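Local coordinates for folylpolyglutamate synthase protein FOLC (Mycobacterium tuberculosis, PDB 2VOS), which probably catalyses the ATP-dependent addition of L-glutamate to dihydropteroate and to tetrahydrofolyl polyglutamates, yielding ADP and phosphate, at residues I67-T72 with T76-M81; V191-P196 with A302-A307; I197-V202 with A210-E215; E215-I220 with E243-E248. All coordinates share one frame; numbering follows the deposited sequence.

Interaction 1. Residues I67-T72 with T76-M81; sequences IHIAGT and TSVARM. With CO (cobalt (II) ion), chain E; ADP (adenosine-5'-diphosphate), chain B.
I69, pointing from strand 66-70 toward helix 75-88, lays the end of its side chain over the backbone of A79. Its CG1 branch stands beside the backbone N (chi1 -60°) and continues almost extended (chi2 154°), which carries CD1 onto the helix while CG2 stays behind. CD1 sits 3.4 Å from A79 CA, a tighter fit than ordinary carbon packing, and 3.7 Å from A79 CB. V78 flanks the same methyl more loosely, its CG1 lying 4.2 Å from I69 CD1.

T76 is turned the other way, its CB pointing away from the strand. Its hydroxyl OG1, placed beside its own backbone N, binds the cobalt ion at 2.2 Å, and T76 N donates to ADP O1B (2.7 Å, N-H...O 154°). Because O1B also ligates the cobalt, residue, metal and beta-phosphate form one closed unit; two waters, S98 O and E174 OE2 complete the six ligands. One residue on, S77 grips ADP O2A of the alpha-phosphate twice, through N at 3.0 Å and through OG at 2.8 Å.

The start of helix 75-88, which takes in the last residues of the G71-S77 P-loop, thus turns V78 and A79 to the sheet and T76 and S77 to ADP and the metal. Backbone N-H groups and the divalent metal, joined by K75 NZ, would be expected to offset the negative charge of the diphosphate.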
# COMPACT_ATOMS: atom_id res chain seq x y z
N ILE A 67 7.33 0.52 13.78
CA ILE A 67 7.18 1.75 13.05
C ILE A 67 5.83 1.61 12.33
O ILE A 67 5.59 0.60 11.62
CB ILE A 67 8.33 1.87 11.98
CG1 ILE A 67 9.70 1.90 12.69
CG2 ILE A 67 8.12 3.06 11.03
CD1 ILE A 67 10.86 1.56 11.71
N HIS A 68 4.97 2.59 12.52
CA HIS A 68 3.54 2.48 12.32
C HIS A 68 3.17 3.47 11.24
O HIS A 68 3.49 4.65 11.31
CB HIS A 68 2.81 2.76 13.64
CG HIS A 68 1.39 2.26 13.68
ND1 HIS A 68 0.53 2.51 14.73
CD2 HIS A 68 0.69 1.50 12.80
CE1 HIS A 68 -0.63 1.93 14.49
NE2 HIS A 68 -0.56 1.30 13.33
N ILE A 69 2.50 3.00 10.19
CA ILE A 69 2.35 3.83 9.01
C ILE A 69 0.88 4.03 8.60
O ILE A 69 0.14 3.04 8.40
CB ILE A 69 3.14 3.18 7.79
CG1 ILE A 69 4.66 3.06 8.14
CG2 ILE A 69 2.90 3.93 6.52
CD1 ILE A 69 5.37 1.92 7.34
N ALA A 70 0.47 5.30 8.47
CA ALA A 70 -0.91 5.66 8.04
C ALA A 70 -0.80 6.64 6.91
O ALA A 70 0.31 7.13 6.59
CB ALA A 70 -1.70 6.23 9.21
N GLY A 71 -1.92 6.89 6.22
CA GLY A 71 -1.92 7.89 5.16
C GLY A 71 -2.83 7.39 4.07
O GLY A 71 -3.44 6.33 4.23
N THR A 72 -2.90 8.10 2.95
CA THR A 72 -3.78 7.68 1.88
C THR A 72 -3.06 6.98 0.77
O THR A 72 -3.57 6.00 0.24
CB THR A 72 -4.56 8.88 1.27
OG1 THR A 72 -5.28 9.51 2.34
CG2 THR A 72 -5.57 8.33 0.27
N THR A 76 1.85 1.18 1.75
CA THR A 76 2.49 -0.13 1.50
C THR A 76 3.91 0.06 0.95
O THR A 76 4.85 -0.63 1.38
CB THR A 76 1.64 -1.03 0.55
OG1 THR A 76 0.52 -1.46 1.31
CG2 THR A 76 2.46 -2.31 0.17
N SER A 77 4.05 0.95 -0.02
CA SER A 77 5.39 1.15 -0.58
C SER A 77 6.38 1.65 0.50
O SER A 77 7.55 1.22 0.57
CB SER A 77 5.32 2.19 -1.70
OG SER A 77 4.73 1.68 -2.87
N VAL A 78 5.93 2.60 1.34
CA VAL A 78 6.79 3.10 2.44
C VAL A 78 7.09 1.98 3.41
O VAL A 78 8.23 1.86 3.91
CB VAL A 78 6.14 4.33 3.21
CG1 VAL A 78 6.97 4.65 4.53
CG2 VAL A 78 6.14 5.57 2.27
N ALA A 79 6.10 1.13 3.72
CA ALA A 79 6.31 0.02 4.67
C ALA A 79 7.43 -0.86 4.12
O ALA A 79 8.31 -1.29 4.85
CB ALA A 79 5.06 -0.81 4.84
N ARG A 80 7.35 -1.19 2.83
CA ARG A 80 8.38 -2.07 2.23
C ARG A 80 9.78 -1.44 2.15
O ARG A 80 10.77 -2.18 2.25
CB ARG A 80 7.98 -2.54 0.86
CG ARG A 80 6.64 -3.41 0.95
CD ARG A 80 6.21 -3.83 -0.48
NE ARG A 80 7.12 -4.82 -1.09
CZ ARG A 80 6.99 -6.15 -1.00
NH1 ARG A 80 5.99 -6.71 -0.31
NH2 ARG A 80 7.86 -6.95 -1.61
N MSE A 81 9.85 -0.12 1.96
CA MSE A 81 11.10 0.64 1.99
C MSE A 81 11.72 0.65 3.40
O MSE A 81 12.90 0.37 3.55
CB MSE A 81 10.88 2.07 1.54
CG MSE A 81 10.72 2.12 0.00
SE MSE A 81 9.99 3.87 -0.43
CE MSE A 81 9.92 3.74 -2.34
CO CO E . -1.45 -0.52 1.41
PB ADP B . -1.31 2.42 0.09
O1B ADP B . -0.70 1.27 0.85
O2B ADP B . -2.61 2.08 -0.56
O3B ADP B . -1.32 3.75 0.79
PA ADP B . 0.66 1.86 -2.06
O1A ADP B . 0.07 0.46 -2.13
O2A ADP B . 2.15 2.17 -1.98
O3A ADP B . -0.26 2.81 -1.10
O5' ADP B . 0.24 2.48 -3.50
C5' ADP B . -1.05 2.34 -4.11
C4' ADP B . -0.99 3.16 -5.41
O4' ADP B . -0.84 4.57 -5.08
C3' ADP B . 0.26 2.91 -6.26
O3' ADP B . -0.01 2.01 -7.32
C2' ADP B . 0.66 4.19 -6.93
O2' ADP B . -0.27 4.38 -8.05
C1' ADP B . 0.13 5.21 -5.94
N9 ADP B . 1.12 5.78 -4.98
C8 ADP B . 1.99 5.18 -4.11
N7 ADP B . 2.66 6.14 -3.39
C5 ADP B . 2.12 7.34 -3.74
C6 ADP B . 2.30 8.75 -3.35
N6 ADP B . 3.22 9.09 -2.42
N1 ADP B . 1.57 9.65 -4.01
C2 ADP B . 0.68 9.39 -5.00
N3 ADP B . 0.42 8.12 -5.40
C4 ADP B . 1.13 7.11 -4.80
O HOH W 1 -3.47 0.21 1.66
O HOH W 2 -1.81 -0.97 -0.61

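Interaction 2. Residues V191-P196 with A302-A307; sequences VAVITP and AVLALA
L304 of helix 296-312 fits its isobutyl group between V193 and T195, at the end of strand 191-194 and the start of the loop that follows. With CG anti to the backbone N (chi1 -175°) and chi2 at 58°, the leucine is directed at the strand, and both CG and the CD2 branch meet it. V193, likewise with one branch opposite its backbone N (CG1, chi1 179°), runs alongside L304 in the opposite direction, bringing V193 CG1 to 3.9 Å from L304 CG.

T195 meets the leucine differently, the two side chains lying nearly perpendicular. T195 CG2 touches L304 CD2 at 3.8 Å, and L304 CD2 lies equally close to T195 CA. The threonine rotamer sorts its two branches: CG2 goes to the leucine, whereas OG1 takes the position between backbone N and carbonyl carbon and hydrogen-bonds to N73 O in the phosphate-binding loop. A weak bond to A70 O adds to this. Between the two side chains, L304 CD2 also passes the carbonyl oxygen I194 O at 4.1 Å, a plain packing contact.

F263 packs on L304 too, and A305, one residue further along, rests on M81 and V82 of helix 75-88. A helix laid by its apolar residues on a parallel strand, beside the P-loop helix, is characteristic of the P-loop NTPase-like central domain of Mur ligases.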
# COMPACT_ATOMS: atom_id res chain seq x y z
N VAL A 191 7.67 5.34 16.48
CA VAL A 191 7.75 6.13 15.25
C VAL A 191 6.42 5.94 14.51
O VAL A 191 6.01 4.80 14.23
CB VAL A 191 8.88 5.69 14.30
CG1 VAL A 191 8.81 6.52 13.05
CG2 VAL A 191 10.26 5.90 14.97
N ALA A 192 5.74 7.04 14.23
CA ALA A 192 4.47 7.03 13.49
C ALA A 192 4.69 7.81 12.19
O ALA A 192 5.20 8.92 12.19
CB ALA A 192 3.37 7.71 14.34
N VAL A 193 4.30 7.23 11.08
CA VAL A 193 4.60 7.81 9.83
C VAL A 193 3.31 8.15 9.18
O VAL A 193 2.38 7.28 9.15
CB VAL A 193 5.33 6.76 8.98
CG1 VAL A 193 5.69 7.29 7.58
CG2 VAL A 193 6.59 6.23 9.72
N ILE A 194 3.21 9.36 8.63
CA ILE A 194 1.96 9.76 7.93
C ILE A 194 2.30 10.12 6.48
O ILE A 194 2.87 11.16 6.21
CB ILE A 194 1.26 11.00 8.59
CG1 ILE A 194 1.19 10.85 10.12
CG2 ILE A 194 -0.21 11.21 7.94
CD1 ILE A 194 0.29 9.71 10.64
N THR A 195 1.94 9.26 5.55
CA THR A 195 2.12 9.51 4.16
C THR A 195 1.04 10.47 3.63
O THR A 195 0.07 10.82 4.33
CB THR A 195 2.10 8.16 3.38
OG1 THR A 195 0.75 7.71 3.20
CG2 THR A 195 2.89 7.05 4.08
N PRO A 196 1.18 10.89 2.37
CA PRO A 196 0.24 11.91 1.86
C PRO A 196 -1.20 11.50 2.00
O PRO A 196 -1.57 10.40 1.65
CB PRO A 196 0.61 12.05 0.38
CG PRO A 196 2.22 11.77 0.44
CD PRO A 196 2.20 10.52 1.36
N ALA A 302 10.42 7.24 -0.69
CA ALA A 302 11.79 6.93 -0.22
C ALA A 302 12.30 7.84 0.85
O ALA A 302 12.80 7.39 1.89
CB ALA A 302 12.76 6.92 -1.40
N VAL A 303 12.21 9.15 0.68
CA VAL A 303 12.83 9.99 1.70
C VAL A 303 11.99 9.92 2.99
O VAL A 303 12.50 10.05 4.09
CB VAL A 303 12.93 11.48 1.24
CG1 VAL A 303 11.55 12.13 1.18
CG2 VAL A 303 13.87 12.25 2.16
N LEU A 304 10.69 9.68 2.85
CA LEU A 304 9.87 9.52 4.04
C LEU A 304 10.28 8.26 4.83
O LEU A 304 10.34 8.28 6.06
CB LEU A 304 8.38 9.39 3.61
CG LEU A 304 7.39 9.33 4.76
CD1 LEU A 304 7.52 10.60 5.65
CD2 LEU A 304 5.92 9.28 4.13
N ALA A 305 10.51 7.15 4.10
CA ALA A 305 10.97 5.89 4.70
C ALA A 305 12.35 6.09 5.36
O ALA A 305 12.64 5.56 6.48
CB ALA A 305 11.05 4.81 3.64
N LEU A 306 13.24 6.80 4.67
CA LEU A 306 14.56 7.07 5.23
C LEU A 306 14.44 7.84 6.57
O LEU A 306 14.99 7.41 7.59
CB LEU A 306 15.42 7.82 4.22
CG LEU A 306 16.74 8.44 4.75
CD1 LEU A 306 17.66 7.26 5.08
CD2 LEU A 306 17.40 9.35 3.67
N ALA A 307 13.74 8.96 6.57
CA ALA A 307 13.57 9.76 7.78
C ALA A 307 12.95 8.91 8.91
O ALA A 307 13.40 8.96 10.06
CB ALA A 307 12.70 11.00 7.48

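Interaction 3. Residues I197-V202 with A210-E215; sequences ISIDHV and AGIAGE. With MG (magnesium ion), chain C; CO (cobalt (II) ion), chain F.
I197 and I212 open an apolar contact between the loop after strand 191-194 and helix 209-217. The two side chains pass each other in opposite directions and touch by their beta-branches, I197 CG2 lying 3.9 Å from I212 CG2. I197 also sends CD1 toward the helix backbone, 4.3 Å from A213 CA. Further along, I199 leaves the loop pointing away from the helix, yet a bend at chi2 (-52°) returns its CD1 to within 3.6 Å of I212 CD1. There the chains cross roughly at right angles, and I212, extended beyond CG1 (chi2 176°), supplies the far methyl. I212 is therefore used from both ends, CG2 for one isoleucine and CD1 for the other. V241 of helix 239-251 packs on both I197 and A213.

Metal bonds lie next along the loop. D200 OD2 binds magnesium at 2.2 Å with two waters and H354, while its other oxygen, OD1, forms a salt bridge to K385, so both carboxylate oxygens are engaged. H201 carries a separate cobalt ion on NE2 at 2.4 Å, alongside D203 and two waters, and its ND1 is hydrogen-bonded to D384.

The partners H354, D384 and K385 belong to the glutamate ligase domain, so this loop, packed on its own helix by isoleucines, lines the interdomain cleft where Mur-type ligases bind metal and nucleotide.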
# COMPACT_ATOMS: atom_id res chain seq x y z
N ILE A 197 -2.01 12.45 2.44
CA ILE A 197 -3.44 12.23 2.63
C ILE A 197 -4.29 12.91 1.53
O ILE A 197 -4.03 14.06 1.15
CB ILE A 197 -3.83 12.73 4.04
CG1 ILE A 197 -3.15 11.84 5.10
CG2 ILE A 197 -5.34 12.76 4.21
CD1 ILE A 197 -3.14 12.48 6.50
N SER A 198 -5.30 12.22 1.01
CA SER A 198 -6.23 12.79 0.01
C SER A 198 -7.47 11.92 0.07
O SER A 198 -7.66 11.23 1.06
CB SER A 198 -5.63 12.81 -1.39
OG SER A 198 -5.32 11.49 -1.77
N ILE A 199 -8.30 11.92 -0.95
CA ILE A 199 -9.54 11.13 -0.92
C ILE A 199 -9.26 9.75 -1.51
O ILE A 199 -8.49 9.59 -2.46
CB ILE A 199 -10.62 11.78 -1.75
CG1 ILE A 199 -11.08 13.12 -1.12
CG2 ILE A 199 -11.84 10.82 -1.92
CD1 ILE A 199 -11.49 13.03 0.37
N ASP A 200 -9.88 8.74 -0.94
CA ASP A 200 -9.80 7.42 -1.54
C ASP A 200 -11.14 6.78 -1.42
O ASP A 200 -11.83 6.62 -2.39
CB ASP A 200 -8.73 6.61 -0.84
CG ASP A 200 -8.78 5.13 -1.19
OD1 ASP A 200 -9.43 4.71 -2.13
OD2 ASP A 200 -8.20 4.36 -0.49
N HIS A 201 -11.51 6.39 -0.20
CA HIS A 201 -12.85 5.87 0.08
C HIS A 201 -13.90 6.98 0.05
O HIS A 201 -13.77 7.97 0.73
CB HIS A 201 -12.86 5.19 1.46
CG HIS A 201 -14.18 4.59 1.78
ND1 HIS A 201 -14.60 3.40 1.22
CD2 HIS A 201 -15.23 5.06 2.50
CE1 HIS A 201 -15.84 3.15 1.60
NE2 HIS A 201 -16.25 4.15 2.37
N VAL A 202 -14.95 6.86 -0.73
CA VAL A 202 -15.84 8.02 -0.84
C VAL A 202 -17.16 7.80 -0.06
O VAL A 202 -17.98 6.97 -0.45
CB VAL A 202 -16.15 8.36 -2.32
CG1 VAL A 202 -17.10 9.54 -2.40
CG2 VAL A 202 -14.80 8.62 -3.15
N ALA A 210 -10.02 17.65 7.22
CA ALA A 210 -9.63 17.77 8.61
C ALA A 210 -10.04 16.54 9.47
O ALA A 210 -9.23 16.07 10.29
CB ALA A 210 -10.23 19.01 9.17
N GLY A 211 -11.25 16.03 9.30
CA GLY A 211 -11.70 14.83 10.02
C GLY A 211 -10.90 13.62 9.54
O GLY A 211 -10.55 12.73 10.33
N ILE A 212 -10.61 13.60 8.24
CA ILE A 212 -9.81 12.52 7.65
C ILE A 212 -8.40 12.53 8.26
O ILE A 212 -7.93 11.49 8.73
CB ILE A 212 -9.77 12.59 6.09
CG1 ILE A 212 -11.20 12.44 5.52
CG2 ILE A 212 -8.83 11.52 5.51
CD1 ILE A 212 -11.27 12.60 3.98
N ALA A 213 -7.77 13.70 8.30
CA ALA A 213 -6.44 13.89 8.92
C ALA A 213 -6.44 13.49 10.37
O ALA A 213 -5.53 12.79 10.82
CB ALA A 213 -6.00 15.34 8.81
N GLY A 214 -7.45 13.94 11.11
CA GLY A 214 -7.59 13.56 12.52
C GLY A 214 -7.65 12.06 12.83
O GLY A 214 -7.02 11.58 13.79
N GLU A 215 -8.42 11.32 12.05
CA GLU A 215 -8.46 9.90 12.23
C GLU A 215 -7.06 9.25 12.04
O GLU A 215 -6.63 8.41 12.87
CB GLU A 215 -9.45 9.27 11.24
CG GLU A 215 -9.74 7.83 11.60
CD GLU A 215 -10.71 7.17 10.63
OE1 GLU A 215 -10.99 7.74 9.54
OE2 GLU A 215 -11.16 6.05 10.94
MG MG C . -6.33 3.17 -0.83
CO CO F . -18.08 4.28 3.84
O HOH W 3 -7.71 1.98 -0.22
O HOH W 4 -4.28 4.06 -1.56
O HOH W 5 -16.94 5.02 5.46
O HOH W 6 -18.77 3.85 2.28

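Interaction 4. Residues E215-I220 with E243-E248; sequences EKAGII and EVLLAE
A217, near the end of helix 209-217, packs on L245 and E248 of helix 239-251, a contact between neighbouring helices of the alpha/beta Mur ligase central domain. Each helix connects adjacent parallel strands, 191-194 to 231-234 and 231-234 to 255-258, so the pair belongs to two successive beta-alpha-beta crossovers. Both lie on the same side of the sheet, where L245 and I219 rest on I194.

The small methyl of A217 permits a close approach: the CA atoms of A217 and L245 are 5.9 Å apart. A217 CB points at the other helix and is met from two sides. The CB of L245 points neither at segment 215-220 nor away from it, but CG stands beside the backbone N (chi1 -59°) and the chain then extends, which brings CD2 to 4.0 Å from A217 CB. E248, one turn later, presents its aliphatic portion, with E248 CB at 3.6 Å and E248 CG at 3.5 Å from A217 CB. The glutamate is then bent at chi2 (-70°), and its carboxylate leaves the apolar patch to form a salt bridge through OE1 with R180. That arginine also bonds G214 O, so it joins both helices.

From A217 to I220 the chain folds into a type I beta turn. The turn is closed by I220 N donating to A217 O at 2.9 Å, and it returns I220 toward helix 239-251, where I220 CD1 lies 4.3 Å from the carbonyl oxygen L245 O.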
# COMPACT_ATOMS: atom_id res chain seq x y z
N GLU A 215 -8.42 11.32 12.05
CA GLU A 215 -8.46 9.90 12.23
C GLU A 215 -7.06 9.25 12.04
O GLU A 215 -6.63 8.41 12.87
CB GLU A 215 -9.45 9.27 11.24
CG GLU A 215 -9.74 7.83 11.60
CD GLU A 215 -10.71 7.17 10.63
OE1 GLU A 215 -10.99 7.74 9.54
OE2 GLU A 215 -11.16 6.05 10.94
N LYS A 216 -6.37 9.58 10.96
CA LYS A 216 -5.04 8.99 10.71
C LYS A 216 -4.05 9.37 11.79
O LYS A 216 -3.14 8.60 12.10
CB LYS A 216 -4.50 9.38 9.34
CG LYS A 216 -5.54 9.03 8.25
CD LYS A 216 -4.96 9.29 6.87
CE LYS A 216 -6.02 9.12 5.77
NZ LYS A 216 -6.51 7.70 5.72
N ALA A 217 -4.19 10.59 12.34
CA ALA A 217 -3.31 11.07 13.37
C ALA A 217 -3.45 10.24 14.63
O ALA A 217 -2.59 10.31 15.51
CB ALA A 217 -3.60 12.52 13.68
N GLY A 218 -4.53 9.47 14.74
CA GLY A 218 -4.72 8.65 15.95
C GLY A 218 -3.62 7.61 16.17
O GLY A 218 -3.55 7.02 17.24
N ILE A 219 -2.71 7.40 15.21
CA ILE A 219 -1.64 6.45 15.49
C ILE A 219 -0.44 7.13 16.17
O ILE A 219 0.54 6.45 16.57
CB ILE A 219 -1.18 5.66 14.20
CG1 ILE A 219 -0.42 6.60 13.22
CG2 ILE A 219 -2.38 4.92 13.56
CD1 ILE A 219 0.53 5.85 12.25
N ILE A 220 -0.47 8.45 16.27
CA ILE A 220 0.61 9.15 16.95
C ILE A 220 0.22 9.17 18.45
O ILE A 220 -0.72 9.88 18.82
CB ILE A 220 0.73 10.64 16.44
CG1 ILE A 220 0.96 10.71 14.91
CG2 ILE A 220 1.83 11.40 17.19
CD1 ILE A 220 0.62 12.10 14.28
N GLU A 243 -1.97 21.16 9.59
CA GLU A 243 -2.43 21.78 10.83
C GLU A 243 -2.97 20.74 11.81
O GLU A 243 -2.58 20.68 13.00
CB GLU A 243 -3.49 22.81 10.52
N VAL A 244 -3.84 19.86 11.30
CA VAL A 244 -4.40 18.82 12.14
C VAL A 244 -3.34 17.84 12.65
O VAL A 244 -3.36 17.43 13.83
CB VAL A 244 -5.53 18.01 11.41
CG1 VAL A 244 -5.84 16.72 12.17
CG2 VAL A 244 -6.77 18.86 11.25
N LEU A 245 -2.43 17.43 11.78
CA LEU A 245 -1.41 16.51 12.21
C LEU A 245 -0.47 17.09 13.26
O LEU A 245 -0.05 16.35 14.19
CB LEU A 245 -0.57 16.04 10.99
CG LEU A 245 -1.35 15.36 9.88
CD1 LEU A 245 -0.39 15.00 8.71
CD2 LEU A 245 -2.01 14.13 10.44
N LEU A 246 -0.10 18.36 13.10
CA LEU A 246 0.78 19.04 14.07
C LEU A 246 0.08 19.20 15.43
O LEU A 246 0.68 19.03 16.51
CB LEU A 246 1.23 20.41 13.54
CG LEU A 246 2.08 20.39 12.26
CD1 LEU A 246 2.38 21.81 11.72
CD2 LEU A 246 3.37 19.63 12.51
N ALA A 247 -1.21 19.55 15.37
CA ALA A 247 -2.04 19.67 16.61
C ALA A 247 -2.05 18.35 17.39
O ALA A 247 -1.81 18.33 18.61
CB ALA A 247 -3.42 20.08 16.26
N GLU A 248 -2.30 17.24 16.69
CA GLU A 248 -2.33 15.95 17.33
C GLU A 248 -0.95 15.54 17.81
O GLU A 248 -0.80 14.81 18.78
CB GLU A 248 -2.88 14.91 16.34
CG GLU A 248 -4.24 15.31 15.70
CD GLU A 248 -5.39 15.26 16.72
OE1 GLU A 248 -5.67 14.14 17.22
OE2 GLU A 248 -6.00 16.31 17.02

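How the interactions relate
Interactions 1, 2 and 4 lie against the parallel part of the central-domain sheet, in which strands 66-70 and 191-194 are neighbours; interaction 3 joins the loop after strand 191-194 to the following helix. Interactions 1 and 2, centred about 7 Å apart, lie on one face with helices 75-88 and 296-312; interaction 4 lies on the other face, about 14 Å from the centre of interaction 2. Interaction 3 shares helix 209-217 and E215 with interaction 4, their centres about 11 Å apart. Along the chain interaction 1 comes first, and interactions 3 and 4 follow in turn inside the long loop closed by interaction 2. T72 OG1, 3.0 Å from S198 N, ties the phosphate-binding loop to the magnesium-bearing loop.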